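Local coordinates for CELL WALL surface anchor family protein (Streptococcus pneumoniae, PDB 2X9Z), which probably forms the repeating backbone subunit of the pneumococcal pilus, a surface fibre linked to cell adhesion, at residues Gly157-Thr162 against Gly236-Lys241. The protein carries 1 engineered substitution. Numbering follows the deposited sequence.
Sequences GDLTLT and GEIAVK
T160 N donates to G236 O and T160 O accepts from I238 N, and T162 repeats the pattern with T162 N to I238 O and V240 N to T162 O, each N...O distance being 2.9 Å. The alternation of partners two residues apart marks parallel pairing, and the strand segments run within 17° of each other. On the solvent side, one water hydrogen-bonds T160 O (2.9 Å), E237 OE1 (2.7 Å) and T162 OG1; a second joins T160 OG1 to G236 O, while T160 OG1 also bonds T205. E237 bends at chi2 (-71°), bringing OE1 alongside T160, 3.6 Å from T160 CB. The other face is apolar. With CG anti to the backbone N (chi1 172°), L161 brings CD1 across to V240 CG2 at 3.6 Å and I238 CG2 at 3.9 Å. L159 CD1 instead rests against backbone, 3.4 Å from G236 C. F217 of strand 215-219 touches L159, L161 and I238 on this side. The contact thus joins the central strands of a four-stranded sheet in a probable Cna-B-like domain, its hydrated threonine-glutamate face backed by an apolar core that includes F217.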
loop_
_atom_site.group_PDB
_atom_site.type_symbol
_atom_site.label_atom_id
_atom_site.label_comp_id
_atom_site.label_asym_id
_atom_site.label_seq_id
_atom_site.Cartn_x
_atom_site.Cartn_y
_atom_site.Cartn_z
ATOM N N GLY A 157 -17.520 11.956 13.063
ATOM C CA GLY A 157 -17.700 10.707 12.348
ATOM C C GLY A 157 -17.706 10.883 10.842
ATOM O O GLY A 157 -18.110 9.983 10.107
ATOM N N ASP A 158 -17.253 12.045 10.380
ATOM C CA ASP A 158 -17.185 12.330 8.949
ATOM C C ASP A 158 -15.789 12.088 8.388
ATOM O O ASP A 158 -14.781 12.393 9.034
ATOM C CB ASP A 158 -17.613 13.773 8.667
ATOM C CG ASP A 158 -19.095 14.004 8.918
ATOM O OD1 ASP A 158 -19.902 13.098 8.626
ATOM O OD2 ASP A 158 -19.453 15.099 9.403
ATOM N N LEU A 159 -15.741 11.541 7.178
ATOM C CA LEU A 159 -14.475 11.348 6.480
ATOM C C LEU A 159 -14.632 11.747 5.014
ATOM O O LEU A 159 -15.434 11.158 4.284
ATOM C CB LEU A 159 -14.001 9.898 6.593
ATOM C CG LEU A 159 -12.646 9.502 5.992
ATOM C CD1 LEU A 159 -11.504 10.399 6.481
ATOM C CD2 LEU A 159 -12.358 8.045 6.301
ATOM N N THR A 160 -13.882 12.766 4.607
ATOM C CA THR A 160 -14.005 13.351 3.277
ATOM C C THR A 160 -12.820 13.014 2.376
ATOM O O THR A 160 -11.656 13.184 2.752
ATOM C CB THR A 160 -14.153 14.883 3.359
ATOM O OG1 THR A 160 -15.328 15.204 4.109
ATOM C CG2 THR A 160 -14.263 15.495 1.965
ATOM N N LEU A 161 -13.142 12.539 1.180
ATOM C CA LEU A 161 -12.166 12.276 0.136
ATOM C C LEU A 161 -12.140 13.452 -0.844
ATOM O O LEU A 161 -13.195 13.892 -1.316
ATOM C CB LEU A 161 -12.574 10.997 -0.591
ATOM C CG LEU A 161 -11.814 10.590 -1.846
ATOM C CD1 LEU A 161 -10.399 10.232 -1.505
ATOM C CD2 LEU A 161 -12.512 9.414 -2.503
ATOM N N THR A 162 -10.943 13.968 -1.124
ATOM C CA THR A 162 -10.764 14.999 -2.148
ATOM C C THR A 162 -9.863 14.429 -3.240
ATOM O O THR A 162 -8.834 13.828 -2.951
ATOM C CB THR A 162 -10.129 16.285 -1.572
ATOM O OG1 THR A 162 -10.958 16.809 -0.528
ATOM C CG2 THR A 162 -9.962 17.352 -2.653
ATOM N N GLY A 236 -10.300 13.004 9.423
ATOM C CA GLY A 236 -11.483 13.286 8.626
ATOM C C GLY A 236 -11.229 13.751 7.200
ATOM O O GLY A 236 -12.180 14.070 6.497
ATOM N N GLU A 237 -9.967 13.784 6.767
ATOM C CA GLU A 237 -9.624 14.185 5.395
ATOM C C GLU A 237 -8.626 13.219 4.757
ATOM O O GLU A 237 -7.597 12.893 5.351
ATOM C CB GLU A 237 -9.033 15.604 5.353
ATOM C CG GLU A 237 -9.826 16.686 6.086
ATOM C CD GLU A 237 -11.136 17.077 5.401
ATOM O OE1 GLU A 237 -11.282 16.862 4.176
ATOM O OE2 GLU A 237 -12.024 17.617 6.095
ATOM N N ILE A 238 -8.933 12.780 3.542
ATOM C CA ILE A 238 -8.020 11.976 2.733
ATOM C C ILE A 238 -7.986 12.584 1.336
ATOM O O ILE A 238 -9.045 12.913 0.787
ATOM C CB ILE A 238 -8.480 10.506 2.662
ATOM C CG1 ILE A 238 -8.136 9.780 3.966
ATOM C CG2 ILE A 238 -7.881 9.774 1.455
ATOM C CD1 ILE A 238 -8.656 8.364 4.035
ATOM N N ALA A 239 -6.788 12.753 0.775
ATOM C CA ALA A 239 -6.630 13.324 -0.559
ATOM C C ALA A 239 -5.943 12.328 -1.485
ATOM O O ALA A 239 -5.006 11.626 -1.091
ATOM C CB ALA A 239 -5.835 14.628 -0.507
ATOM N N VAL A 240 -6.419 12.276 -2.724
ATOM C CA VAL A 240 -5.849 11.399 -3.735
ATOM C C VAL A 240 -5.617 12.192 -5.019
ATOM O O VAL A 240 -6.460 13.005 -5.417
ATOM C CB VAL A 240 -6.781 10.211 -4.034
ATOM C CG1 VAL A 240 -6.140 9.253 -5.031
ATOM C CG2 VAL A 240 -7.126 9.476 -2.745
ATOM N N LYS A 241 -4.474 11.967 -5.654
ATOM C CA LYS A 241 -4.166 12.585 -6.937
ATOM C C LYS A 241 -4.058 11.471 -7.967
ATOM O O LYS A 241 -3.260 10.553 -7.796
ATOM C CB LYS A 241 -2.856 13.371 -6.837
ATOM C CG LYS A 241 -2.466 14.066 -8.132
ATOM C CD LYS A 241 -1.481 15.205 -7.894
ATOM C CE LYS A 241 -0.083 14.705 -7.568
ATOM N NZ LYS A 241 0.907 15.836 -7.521
HETATM O O HOH W 1 -10.331 15.667 1.935
HETATM O O HOH W 2 -14.827 15.380 6.754
#